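Local coordinates for thymine dioxygenase (Neurospora crassa, PDB 5C3R), which probably oxidises the methyl group of thymine in successive steps, using an iron centre, dioxygen and 2-oxoglutarate, at residues Ser122-Arg127 against Ile190-His195; Val211-His216 against His273-Pro278; Glu215-Gly220 against Ala256-Ala261; Ile222-Gln227 against Ile291-Asn296. All coordinates share one frame; numbering follows the deposited sequence.

Contact 1: residues Ser122-Arg127 against Ile190-His195. With AKG (2-oxoglutaric acid), chain F; HMU (5-hydroxymethyl uracil), chain G.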
# COMPACT_ATOMS: atom_id res chain seq x y z
N SER A 122 -2.09 13.18 1.17
CA SER A 122 -2.75 11.96 1.59
C SER A 122 -3.71 12.18 2.75
O SER A 122 -3.65 13.19 3.44
CB SER A 122 -1.70 10.91 1.98
OG SER A 122 -0.93 11.35 3.08
N TYR A 123 -4.59 11.21 2.93
CA TYR A 123 -5.50 11.19 4.06
C TYR A 123 -5.70 9.75 4.50
O TYR A 123 -6.15 8.90 3.72
CB TYR A 123 -6.84 11.81 3.67
CG TYR A 123 -7.85 11.82 4.80
CD1 TYR A 123 -7.73 12.72 5.85
CD2 TYR A 123 -8.92 10.93 4.80
CE1 TYR A 123 -8.66 12.74 6.88
CE2 TYR A 123 -9.85 10.94 5.84
CZ TYR A 123 -9.72 11.85 6.87
OH TYR A 123 -10.64 11.87 7.89
N GLU A 124 -5.38 9.49 5.77
CA GLU A 124 -5.36 8.13 6.27
C GLU A 124 -6.45 7.85 7.30
O GLU A 124 -6.64 8.61 8.24
CB GLU A 124 -3.98 7.82 6.82
CG GLU A 124 -2.95 7.78 5.70
CD GLU A 124 -1.52 7.75 6.19
OE1 GLU A 124 -0.76 6.87 5.73
OE2 GLU A 124 -1.16 8.62 7.01
N ILE A 125 -7.16 6.75 7.07
CA ILE A 125 -8.29 6.32 7.89
C ILE A 125 -7.96 4.96 8.50
O ILE A 125 -7.63 4.02 7.76
CB ILE A 125 -9.55 6.16 7.01
CG1 ILE A 125 -10.02 7.52 6.51
CG2 ILE A 125 -10.66 5.45 7.77
CD1 ILE A 125 -10.88 7.43 5.26
N GLY A 126 -8.05 4.86 9.82
CA GLY A 126 -7.90 3.58 10.53
C GLY A 126 -9.27 3.02 10.88
O GLY A 126 -10.29 3.61 10.53
N ARG A 127 -9.29 1.88 11.57
CA ARG A 127 -10.57 1.32 12.04
C ARG A 127 -11.18 2.24 13.09
O ARG A 127 -10.45 2.84 13.88
CB ARG A 127 -10.42 -0.11 12.57
CG ARG A 127 -9.68 -0.25 13.89
CD ARG A 127 -9.66 -1.70 14.34
NE ARG A 127 -8.67 -1.93 15.40
CZ ARG A 127 -8.93 -1.94 16.71
NH1 ARG A 127 -10.17 -1.75 17.16
NH2 ARG A 127 -7.95 -2.16 17.57
N ILE A 190 -4.78 0.39 7.60
CA ILE A 190 -4.80 1.82 7.31
C ILE A 190 -5.19 2.06 5.85
O ILE A 190 -4.51 1.62 4.94
CB ILE A 190 -3.45 2.49 7.61
CG1 ILE A 190 -3.10 2.37 9.10
CG2 ILE A 190 -3.45 3.96 7.19
CD1 ILE A 190 -4.01 3.15 10.04
N LEU A 191 -6.30 2.76 5.67
CA LEU A 191 -6.78 3.16 4.35
C LEU A 191 -6.17 4.51 4.02
O LEU A 191 -6.56 5.54 4.58
CB LEU A 191 -8.31 3.25 4.38
CG LEU A 191 -9.07 3.85 3.20
CD1 LEU A 191 -8.81 3.07 1.92
CD2 LEU A 191 -10.56 3.85 3.53
N ARG A 192 -5.19 4.51 3.12
CA ARG A 192 -4.53 5.74 2.68
C ARG A 192 -5.09 6.20 1.34
O ARG A 192 -4.85 5.59 0.31
CB ARG A 192 -3.02 5.54 2.58
CG ARG A 192 -2.27 6.77 2.08
CD ARG A 192 -0.79 6.50 1.85
NE ARG A 192 0.05 6.88 2.99
CZ ARG A 192 1.39 6.82 3.00
NH1 ARG A 192 2.07 6.40 1.93
NH2 ARG A 192 2.05 7.19 4.09
N LEU A 193 -5.83 7.30 1.37
CA LEU A 193 -6.28 7.96 0.15
C LEU A 193 -5.14 8.85 -0.33
O LEU A 193 -4.51 9.54 0.47
CB LEU A 193 -7.53 8.81 0.40
CG LEU A 193 -8.71 8.09 1.07
CD1 LEU A 193 -9.82 9.09 1.32
CD2 LEU A 193 -9.21 6.93 0.23
N LEU A 194 -4.87 8.82 -1.64
CA LEU A 194 -3.76 9.57 -2.22
C LEU A 194 -4.22 10.41 -3.39
O LEU A 194 -5.02 9.97 -4.22
CB LEU A 194 -2.66 8.61 -2.69
CG LEU A 194 -1.71 8.08 -1.61
CD1 LEU A 194 -1.13 6.73 -2.01
CD2 LEU A 194 -0.60 9.08 -1.36
N HIS A 195 -3.70 11.62 -3.45
CA HIS A 195 -3.92 12.50 -4.58
C HIS A 195 -2.59 13.12 -4.96
O HIS A 195 -1.94 13.76 -4.14
CB HIS A 195 -4.95 13.57 -4.22
CG HIS A 195 -5.08 14.66 -5.24
ND1 HIS A 195 -5.00 15.99 -4.90
CD2 HIS A 195 -5.27 14.62 -6.57
CE1 HIS A 195 -5.15 16.73 -5.99
NE2 HIS A 195 -5.31 15.92 -7.02
C1 AKG F . 2.32 3.92 -0.83
O1 AKG F . 2.93 3.22 0.00
O2 AKG F . 1.55 4.82 -0.46
C2 AKG F . 2.54 3.68 -2.27
O5 AKG F . 3.35 2.82 -2.62
C3 AKG F . 1.76 4.50 -3.28
C4 AKG F . 1.78 3.87 -4.67
C5 AKG F . 0.81 4.55 -5.62
O3 AKG F . 0.56 3.97 -6.69
O4 AKG F . 0.28 5.66 -5.33
N1 HMU G . 2.27 3.95 5.97
C2 HMU G . 1.77 2.70 6.55
O2 HMU G . 0.98 2.71 7.46
N3 HMU G . 2.25 1.42 6.00
C4 HMU G . 3.18 1.41 4.93
O3 HMU G . 4.24 3.66 2.27
O4 HMU G . 3.55 0.35 4.49
C5 HMU G . 3.66 2.67 4.36
CM5 HMU G . 4.65 2.70 3.21
C6 HMU G . 3.18 3.93 4.90
O HOH W 1 1.18 6.12 7.18
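Arg192 meets Glu124 in an unusual way: its guanidinium comes to OE1 from above the carboxylate plane, while another part of its edge serves the cosubstrate. The salt bridge from Arg192 NE to Glu124 OE1 is 2.9 Å long. NH2 adds a weak bond to the same oxygen. The two side chains lie side by side, with the carboxylate and guanidinium planes 33° apart. The arginine chain bends at chi3 (-96°), and this bend brings NE round to Glu124. Arg192 NH1 then donates to O2 of 2-oxoglutarate at 2.9 Å. The bound base, 5-hydroxymethyluracil (thymine with its methyl group hydroxylated), lies over one guanidinium face, with its C6 3.5 Å from Arg192 NH2. A water accepts from N1 of this base and donates to Glu124 OE1.

Below these groups the strands run antiparallel in the large sheet. Tyr123 with Leu193 and Ile125 with Leu191 are the hydrogen-bonded pairs. Their side chains share the apolar face, where Tyr123 CD2 is 4.0 Å from Leu193 CD1, at the ring edge. Helices 57-71 and 147-173 cover this side, and Tyr123 OH bonds to Pro136 O. A leucine in place of Arg192 would probably leave Glu124 without its charged mate and O2 of the cosubstrate without this donor. One cation thus serves two carboxylates, which probably offsets their charge and ties the cosubstrate to the pocket of the base.

Contact 2: residues Val211-His216 against His273-Pro278. With NI (nickel (II) ion), chain E; AKG (2-oxoglutaric acid), chain F; HMU (5-hydroxymethyl uracil), chain G.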
# COMPACT_ATOMS: atom_id res chain seq x y z
N VAL A 211 10.06 13.27 -7.57
CA VAL A 211 9.12 12.17 -7.85
C VAL A 211 7.74 12.43 -7.24
O VAL A 211 7.57 13.36 -6.45
CB VAL A 211 9.64 10.81 -7.34
CG1 VAL A 211 10.94 10.44 -8.05
CG2 VAL A 211 9.84 10.81 -5.83
N ARG A 212 6.76 11.61 -7.62
CA ARG A 212 5.43 11.68 -7.01
C ARG A 212 5.38 10.93 -5.67
O ARG A 212 4.71 11.38 -4.75
CB ARG A 212 4.35 11.17 -7.98
CG ARG A 212 3.61 12.30 -8.67
CD ARG A 212 2.73 11.84 -9.82
NE ARG A 212 1.88 12.93 -10.30
CZ ARG A 212 1.03 12.83 -11.32
NH1 ARG A 212 0.91 11.69 -12.00
NH2 ARG A 212 0.29 13.88 -11.67
N ALA A 213 6.08 9.80 -5.58
CA ALA A 213 6.26 9.09 -4.30
C ALA A 213 7.63 8.43 -4.26
O ALA A 213 7.98 7.69 -5.17
CB ALA A 213 5.17 8.05 -4.10
N GLY A 214 8.39 8.71 -3.20
CA GLY A 214 9.75 8.19 -3.07
C GLY A 214 9.80 6.67 -2.96
O GLY A 214 8.84 6.05 -2.50
N GLU A 215 10.90 6.08 -3.41
CA GLU A 215 11.09 4.64 -3.29
C GLU A 215 11.04 4.19 -1.83
O GLU A 215 11.52 4.87 -0.92
CB GLU A 215 12.40 4.19 -3.94
CG GLU A 215 13.66 4.83 -3.37
CD GLU A 215 14.91 4.27 -4.03
OE1 GLU A 215 14.95 4.17 -5.27
OE2 GLU A 215 15.87 3.95 -3.29
N HIS A 216 10.44 3.03 -1.61
CA HIS A 216 10.28 2.49 -0.28
C HIS A 216 9.80 1.06 -0.37
O HIS A 216 9.43 0.58 -1.45
CB HIS A 216 9.25 3.30 0.49
CG HIS A 216 7.90 3.29 -0.15
ND1 HIS A 216 7.60 4.04 -1.27
CD2 HIS A 216 6.77 2.60 0.14
CE1 HIS A 216 6.35 3.83 -1.62
NE2 HIS A 216 5.82 2.96 -0.78
N HIS A 273 9.33 -0.09 -4.40
CA HIS A 273 8.52 0.55 -5.42
C HIS A 273 8.45 2.06 -5.20
O HIS A 273 8.89 2.57 -4.17
CB HIS A 273 7.13 -0.09 -5.48
CG HIS A 273 6.43 -0.13 -4.16
ND1 HIS A 273 6.85 -0.95 -3.13
CD2 HIS A 273 5.36 0.55 -3.69
CE1 HIS A 273 6.07 -0.76 -2.08
NE2 HIS A 273 5.16 0.15 -2.39
N ARG A 274 7.91 2.77 -6.18
CA ARG A 274 7.87 4.23 -6.16
C ARG A 274 6.86 4.72 -7.18
O ARG A 274 6.33 3.92 -7.95
CB ARG A 274 9.25 4.80 -6.50
CG ARG A 274 9.73 4.44 -7.89
CD ARG A 274 11.08 5.06 -8.21
NE ARG A 274 11.36 5.02 -9.65
CZ ARG A 274 12.47 5.47 -10.22
NH1 ARG A 274 13.45 5.99 -9.49
NH2 ARG A 274 12.61 5.39 -11.54
N VAL A 275 6.59 6.02 -7.18
CA VAL A 275 5.77 6.64 -8.21
C VAL A 275 6.51 7.80 -8.86
O VAL A 275 6.84 8.79 -8.19
CB VAL A 275 4.42 7.13 -7.65
CG1 VAL A 275 3.53 7.62 -8.78
CG2 VAL A 275 3.72 6.01 -6.90
N VAL A 276 6.76 7.68 -10.16
CA VAL A 276 7.43 8.73 -10.93
C VAL A 276 6.44 9.35 -11.91
O VAL A 276 5.23 9.13 -11.80
CB VAL A 276 8.69 8.20 -11.68
CG1 VAL A 276 9.76 7.79 -10.68
CG2 VAL A 276 8.34 7.05 -12.61
N GLU A 277 6.96 10.13 -12.87
CA GLU A 277 6.16 10.61 -14.00
C GLU A 277 5.56 9.46 -14.78
O GLU A 277 6.19 8.42 -14.92
CB GLU A 277 7.04 11.40 -14.96
CG GLU A 277 7.26 12.85 -14.59
CD GLU A 277 8.14 13.54 -15.60
OE1 GLU A 277 7.71 14.56 -16.17
OE2 GLU A 277 9.26 13.05 -15.83
N PRO A 278 4.34 9.65 -15.31
CA PRO A 278 3.83 8.64 -16.24
C PRO A 278 4.76 8.47 -17.45
O PRO A 278 5.38 9.45 -17.88
CB PRO A 278 2.48 9.22 -16.67
CG PRO A 278 2.10 10.18 -15.60
CD PRO A 278 3.39 10.76 -15.11
NI NI E . 3.99 1.60 -1.05
C1 AKG F . 2.32 3.92 -0.83
O1 AKG F . 2.93 3.22 0.00
O2 AKG F . 1.55 4.82 -0.46
C2 AKG F . 2.54 3.68 -2.27
O5 AKG F . 3.35 2.82 -2.62
C3 AKG F . 1.76 4.50 -3.28
C4 AKG F . 1.78 3.87 -4.67
C5 AKG F . 0.81 4.55 -5.62
O3 AKG F . 0.56 3.97 -6.69
O4 AKG F . 0.28 5.66 -5.33
N1 HMU G . 2.27 3.95 5.97
C2 HMU G . 1.77 2.70 6.55
O2 HMU G . 0.98 2.71 7.46
N3 HMU G . 2.25 1.42 6.00
C4 HMU G . 3.18 1.41 4.93
O3 HMU G . 4.24 3.66 2.27
O4 HMU G . 3.55 0.35 4.49
C5 HMU G . 3.66 2.67 4.36
CM5 HMU G . 4.65 2.70 3.21
C6 HMU G . 3.18 3.93 4.90
O HOH W 2 2.33 9.32 -12.08
O HOH W 3 14.14 6.30 -6.89
O HOH W 4 2.08 0.47 -1.47
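His216 and His273 come from neighbouring antiparallel strands and bind one nickel ion. His216 NE2 and His273 NE2 are each 2.3 Å from the metal, with the ring planes 56° apart. Each ring is also held at its far nitrogen. His216 ND1 donates to Gly214 O at 2.7 Å, in the ring plane, which fixes the rotation of the ring. His273 ND1 bonds to Thr271 O. The backbones of the two histidines exchange two bonds, His216 N to His273 O and His273 N to His216 O.

Asp218 completes the protein ligands, giving the His-X-Asp...His facial triad of the 2-oxoglutarate oxygenases, in which iron is the usual metal. The strands belong to the smaller sheet of the double-stranded beta-helix fold.

Val275 O takes two donors. Ala213 N lies on a lone pair at 2.9 Å from Val275 O, and Arg212 N adds a weak bond. This is a classic beta bulge. Val275 N returns a bond to Ala213 O. On the metal side, Val275 CG2 is 3.5 Å from C5 of 2-oxoglutarate.

The charged ends find partners further out. Arg212 NH1 reaches Val276 O through a water, and its NH2 bonds to Pro286 O and Pro197 O. Another water joins Glu215 OE1 to Arg274 NH1. Arg274 NH2 bonds to Gln234 OE1, while Val276 CG1 sits over one face of the Arg274 guanidinium.

Contact 3: residues Glu215-Gly220 against Ala256-Ala261. With NI (nickel (II) ion), chain E; HMU (5-hydroxymethyl uracil), chain G; AKG (2-oxoglutaric acid), chain F.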
# COMPACT_ATOMS: atom_id res chain seq x y z
N GLU A 215 10.90 6.08 -3.41
CA GLU A 215 11.09 4.64 -3.29
C GLU A 215 11.04 4.19 -1.83
O GLU A 215 11.52 4.87 -0.92
CB GLU A 215 12.40 4.19 -3.94
CG GLU A 215 13.66 4.83 -3.37
CD GLU A 215 14.91 4.27 -4.03
OE1 GLU A 215 14.95 4.17 -5.27
OE2 GLU A 215 15.87 3.95 -3.29
N HIS A 216 10.44 3.03 -1.61
CA HIS A 216 10.28 2.49 -0.28
C HIS A 216 9.80 1.06 -0.37
O HIS A 216 9.43 0.58 -1.45
CB HIS A 216 9.25 3.30 0.49
CG HIS A 216 7.90 3.29 -0.15
ND1 HIS A 216 7.60 4.04 -1.27
CD2 HIS A 216 6.77 2.60 0.14
CE1 HIS A 216 6.35 3.83 -1.62
NE2 HIS A 216 5.82 2.96 -0.78
N THR A 217 9.81 0.39 0.77
CA THR A 217 9.07 -0.84 0.97
C THR A 217 7.93 -0.51 1.93
O THR A 217 8.09 0.34 2.81
CB THR A 217 9.96 -1.94 1.58
OG1 THR A 217 10.59 -1.46 2.78
CG2 THR A 217 11.03 -2.35 0.58
N ASP A 218 6.79 -1.17 1.76
CA ASP A 218 5.70 -1.09 2.74
C ASP A 218 6.04 -1.90 3.98
O ASP A 218 6.89 -2.80 3.92
CB ASP A 218 4.38 -1.59 2.14
CG ASP A 218 3.90 -0.75 0.97
OD1 ASP A 218 4.48 0.33 0.70
OD2 ASP A 218 2.94 -1.19 0.30
N TYR A 219 5.35 -1.61 5.07
CA TYR A 219 5.73 -2.08 6.41
C TYR A 219 5.02 -3.34 6.87
O TYR A 219 5.59 -4.13 7.62
CB TYR A 219 5.44 -0.99 7.46
CG TYR A 219 5.91 0.40 7.12
CD1 TYR A 219 7.09 0.60 6.41
CD2 TYR A 219 5.20 1.52 7.53
CE1 TYR A 219 7.53 1.88 6.10
CE2 TYR A 219 5.63 2.79 7.23
CZ TYR A 219 6.80 2.97 6.51
OH TYR A 219 7.25 4.23 6.21
N GLY A 220 3.77 -3.51 6.43
CA GLY A 220 2.85 -4.48 7.02
C GLY A 220 2.87 -5.86 6.41
O GLY A 220 3.93 -6.35 6.00
N ALA A 256 3.40 -7.66 -0.89
CA ALA A 256 3.75 -8.01 0.48
C ALA A 256 4.57 -6.88 1.10
O ALA A 256 5.32 -6.18 0.41
CB ALA A 256 4.53 -9.32 0.51
N GLY A 257 4.40 -6.70 2.41
CA GLY A 257 5.15 -5.72 3.17
C GLY A 257 6.27 -6.37 3.98
O GLY A 257 6.40 -7.59 4.01
N ASP A 258 7.06 -5.53 4.64
CA ASP A 258 8.27 -5.99 5.32
C ASP A 258 8.00 -6.95 6.46
O ASP A 258 8.83 -7.82 6.75
CB ASP A 258 9.09 -4.80 5.82
CG ASP A 258 9.67 -3.99 4.68
OD1 ASP A 258 9.79 -4.55 3.57
OD2 ASP A 258 10.01 -2.81 4.89
N LEU A 259 6.85 -6.81 7.10
CA LEU A 259 6.49 -7.66 8.22
C LEU A 259 6.18 -9.09 7.74
O LEU A 259 6.61 -10.05 8.37
CB LEU A 259 5.32 -7.04 8.99
CG LEU A 259 5.17 -7.26 10.50
CD1 LEU A 259 6.50 -7.32 11.26
CD2 LEU A 259 4.31 -6.13 11.06
N LEU A 260 5.46 -9.22 6.63
CA LEU A 260 5.18 -10.54 6.05
C LEU A 260 6.46 -11.18 5.52
O LEU A 260 6.67 -12.38 5.69
CB LEU A 260 4.14 -10.44 4.92
CG LEU A 260 3.77 -11.75 4.21
CD1 LEU A 260 3.28 -12.80 5.20
CD2 LEU A 260 2.72 -11.51 3.13
N ALA A 261 7.32 -10.39 4.89
CA ALA A 261 8.63 -10.86 4.46
C ALA A 261 9.37 -11.51 5.62
O ALA A 261 9.85 -12.64 5.51
CB ALA A 261 9.44 -9.70 3.91
NI NI E . 3.99 1.60 -1.05
N1 HMU G . 2.27 3.95 5.97
C2 HMU G . 1.77 2.70 6.55
O2 HMU G . 0.98 2.71 7.46
N3 HMU G . 2.25 1.42 6.00
C4 HMU G . 3.18 1.41 4.93
O3 HMU G . 4.24 3.66 2.27
O4 HMU G . 3.55 0.35 4.49
C5 HMU G . 3.66 2.67 4.36
CM5 HMU G . 4.65 2.70 3.21
C6 HMU G . 3.18 3.93 4.90
C1 AKG F . 2.32 3.92 -0.83
O1 AKG F . 2.93 3.22 0.00
O2 AKG F . 1.55 4.82 -0.46
C2 AKG F . 2.54 3.68 -2.27
O5 AKG F . 3.35 2.82 -2.62
C3 AKG F . 1.76 4.50 -3.28
C4 AKG F . 1.78 3.87 -4.67
C5 AKG F . 0.81 4.55 -5.62
O3 AKG F . 0.56 3.97 -6.69
O4 AKG F . 0.28 5.66 -5.33
O HOH W 5 7.04 -3.42 -0.14
O HOH W 4 2.08 0.47 -1.47
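Thr217 OG1 donates to the syn lone pair of Asp258 OD2 at 2.6 Å, the two side chains crossing at about a right angle. With CG beside its own backbone N (chi1 -68°), Asp258 turns its carboxylate back to the threonine. OD2 also has a salt bridge to Arg330, and OD1 bonds to Ser270.

Backbone bonds join the loop to the start of helix 258-263. Asp258 N donates to Asp218 O at 2.8 Å. Leu259 N gives weak bonds to Tyr219 O and Gly220 O, and Leu260 N another to Gly220 O. Gly257 holds the N-cap position, where a side chain would run into Gly220 O.

Metal and ligand contacts come from the same loop. Asp218 OD1 is 2.2 Å from the nickel. Its OD2 is held by Thr223 OG1, Asn255 ND2 and the metal-bound water, which probably fixes the carboxylate rotation. Tyr219 N donates to O4 of 5-hydroxymethyluracil at 2.7 Å, and one face of the Tyr219 ring lies against the base, its CD2 3.3 Å from the base C4. His216, Thr217 and Asp218 form the His-X-Asp part of the facial triad, here tied through Thr217 and Asp218 to the start of helix 258-263.

Contact 4: residues Ile222-Gln227 against Ile291-Asn296. With HMU (5-hydroxymethyl uracil), chain G; AKG (2-oxoglutaric acid), chain F.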
# COMPACT_ATOMS: atom_id res chain seq x y z
N ILE A 222 0.30 -7.14 3.83
CA ILE A 222 0.09 -6.82 2.42
C ILE A 222 -0.51 -5.43 2.26
O ILE A 222 -1.05 -4.85 3.22
CB ILE A 222 -0.82 -7.84 1.68
CG1 ILE A 222 -2.24 -7.84 2.24
CG2 ILE A 222 -0.23 -9.25 1.73
CD1 ILE A 222 -3.25 -8.53 1.35
N THR A 223 -0.42 -4.91 1.04
CA THR A 223 -1.02 -3.65 0.68
C THR A 223 -1.90 -3.88 -0.54
O THR A 223 -1.45 -4.45 -1.53
CB THR A 223 0.05 -2.60 0.35
OG1 THR A 223 0.83 -2.34 1.52
CG2 THR A 223 -0.57 -1.29 -0.11
N LEU A 224 -3.16 -3.45 -0.45
CA LEU A 224 -4.06 -3.48 -1.60
C LEU A 224 -3.99 -2.11 -2.25
O LEU A 224 -4.43 -1.12 -1.66
CB LEU A 224 -5.49 -3.78 -1.16
CG LEU A 224 -5.64 -5.02 -0.29
CD1 LEU A 224 -7.00 -5.04 0.38
CD2 LEU A 224 -5.41 -6.27 -1.13
N LEU A 225 -3.41 -2.06 -3.44
CA LEU A 225 -3.23 -0.80 -4.14
C LEU A 225 -4.17 -0.70 -5.33
O LEU A 225 -4.03 -1.44 -6.30
CB LEU A 225 -1.78 -0.63 -4.58
CG LEU A 225 -1.43 0.71 -5.22
CD1 LEU A 225 -1.65 1.87 -4.26
CD2 LEU A 225 0.01 0.70 -5.69
N PHE A 226 -5.10 0.24 -5.23
CA PHE A 226 -6.05 0.56 -6.28
C PHE A 226 -5.54 1.83 -6.97
O PHE A 226 -5.47 2.89 -6.35
CB PHE A 226 -7.43 0.84 -5.67
CG PHE A 226 -7.97 -0.28 -4.81
CD1 PHE A 226 -7.58 -0.42 -3.49
CD2 PHE A 226 -8.91 -1.17 -5.33
CE1 PHE A 226 -8.09 -1.44 -2.70
CE2 PHE A 226 -9.42 -2.19 -4.54
CZ PHE A 226 -9.01 -2.33 -3.23
N GLN A 227 -5.15 1.73 -8.24
CA GLN A 227 -4.66 2.90 -8.98
C GLN A 227 -5.57 3.24 -10.15
O GLN A 227 -6.24 2.37 -10.71
CB GLN A 227 -3.23 2.68 -9.48
CG GLN A 227 -3.04 1.51 -10.45
CD GLN A 227 -1.65 1.44 -11.02
OE1 GLN A 227 -0.91 2.44 -11.05
NE2 GLN A 227 -1.27 0.26 -11.51
N ILE A 291 -5.39 4.59 -4.11
CA ILE A 291 -5.76 4.26 -2.74
C ILE A 291 -4.91 3.07 -2.28
O ILE A 291 -4.98 1.98 -2.87
CB ILE A 291 -7.25 3.89 -2.63
CG1 ILE A 291 -8.12 5.07 -3.06
CG2 ILE A 291 -7.58 3.46 -1.21
CD1 ILE A 291 -9.61 4.80 -3.00
N ALA A 292 -4.13 3.29 -1.23
CA ALA A 292 -3.31 2.25 -0.64
C ALA A 292 -3.93 1.81 0.67
O ALA A 292 -3.96 2.57 1.63
CB ALA A 292 -1.89 2.75 -0.42
N TYR A 293 -4.42 0.58 0.70
CA TYR A 293 -4.96 0.01 1.92
C TYR A 293 -3.88 -0.87 2.55
O TYR A 293 -3.65 -2.01 2.13
CB TYR A 293 -6.22 -0.80 1.62
CG TYR A 293 -6.94 -1.31 2.84
CD1 TYR A 293 -7.88 -0.53 3.49
CD2 TYR A 293 -6.70 -2.59 3.33
CE1 TYR A 293 -8.56 -0.99 4.61
CE2 TYR A 293 -7.38 -3.07 4.44
CZ TYR A 293 -8.31 -2.27 5.08
OH TYR A 293 -8.98 -2.73 6.18
N PHE A 294 -3.21 -0.33 3.55
CA PHE A 294 -2.14 -1.06 4.22
C PHE A 294 -2.74 -2.06 5.19
O PHE A 294 -3.44 -1.67 6.13
CB PHE A 294 -1.22 -0.09 4.97
CG PHE A 294 -0.59 0.94 4.08
CD1 PHE A 294 0.23 0.56 3.03
CD2 PHE A 294 -0.81 2.30 4.28
CE1 PHE A 294 0.83 1.50 2.21
CE2 PHE A 294 -0.22 3.24 3.47
CZ PHE A 294 0.59 2.85 2.42
N CYS A 295 -2.49 -3.35 4.95
CA CYS A 295 -2.93 -4.40 5.85
C CYS A 295 -1.79 -4.77 6.81
O CYS A 295 -0.63 -4.87 6.39
CB CYS A 295 -3.40 -5.63 5.07
SG CYS A 295 -4.62 -5.33 3.76
N ASN A 296 -2.12 -4.95 8.08
CA ASN A 296 -1.16 -5.31 9.12
C ASN A 296 -1.65 -6.47 9.98
O ASN A 296 -2.86 -6.68 10.09
CB ASN A 296 -0.92 -4.13 10.05
CG ASN A 296 -0.40 -2.91 9.33
OD1 ASN A 296 0.66 -2.95 8.71
ND2 ASN A 296 -1.14 -1.81 9.41
N1 HMU G . 2.27 3.95 5.97
C2 HMU G . 1.77 2.70 6.55
O2 HMU G . 0.98 2.71 7.46
N3 HMU G . 2.25 1.42 6.00
C4 HMU G . 3.18 1.41 4.93
O3 HMU G . 4.24 3.66 2.27
O4 HMU G . 3.55 0.35 4.49
C5 HMU G . 3.66 2.67 4.36
CM5 HMU G . 4.65 2.70 3.21
C6 HMU G . 3.18 3.93 4.90
C1 AKG F . 2.32 3.92 -0.83
O1 AKG F . 2.93 3.22 0.00
O2 AKG F . 1.55 4.82 -0.46
C2 AKG F . 2.54 3.68 -2.27
O5 AKG F . 3.35 2.82 -2.62
C3 AKG F . 1.76 4.50 -3.28
C4 AKG F . 1.78 3.87 -4.67
C5 AKG F . 0.81 4.55 -5.62
O3 AKG F . 0.56 3.97 -6.69
O4 AKG F . 0.28 5.66 -5.33
O HOH W 6 1.11 -3.06 4.49
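Thr223 and Phe294 lie side by side on the face of the sheet that looks into the active site. Thr223 OG1 sits in the plane of the Phe294 ring, at its edge, 3.3 Å from CD1. With chi1 at -64°, the hydroxyl stands beside the threonine's backbone N and CG2 opposite that N. Besides its bond to Asp218, OG1 accepts from a water that also donates to Cys295 O. Phe294 turns one ring face to 5-hydroxymethyluracil, with CD2 3.5 Å from the base C2. Ala292 O lies over the other face. The far corner, CZ, is 3.4 Å from O1 of 2-oxoglutarate. An alanine in place of Phe294 would probably leave this face of the base without its aromatic support and open a gap beside the cosubstrate.

The strands are antiparallel neighbours in the large sheet of the double-stranded beta-helix. Leu224 pairs with Tyr293, and Phe226 with Ile291, through two backbone hydrogen bonds each.

Further along the sheet face that carries Thr223 and Phe294, Leu225 forks between protein and ligand. Chi1 (-175°) puts CG opposite the backbone N, and chi2 (62°) then sets the two methyls: CD1 rests 3.9 Å from Ala292 CB and CD2 is 3.5 Å from O3 of 2-oxoglutarate. The other face of the sheet is apolar and packs on helices 57-71 and 147-173. There Leu224 and Tyr293 point the same way, Leu224 CD1 being 3.8 Å from Tyr293 CD2. Tyr293 OH bonds to Asn189. The Phe226 ring presents its edge to Ile291 O.

Overall arrangement
All four contacts border one active site. Contacts 1 and 4 are continuous in the large sheet, their centres about 10 Å apart. Backbone bonds join Ile190 to Phe294 and Arg192 to Ala292, and Arg192 NE lies 3.7 Å from Phe294 CE2. Contacts 2 and 3 share His216 and both hold the nickel ion. Contact 2 lies across the cosubstrate from contact 1, with centres about 18 Å apart. Contact 3 joins the metal to the large sheet, since Asp218 OD2 is 2.7 Å from Thr223 OG1 of contact 4. The base sits between Tyr219 of contact 3 and Phe294 of contact 4, on opposite faces.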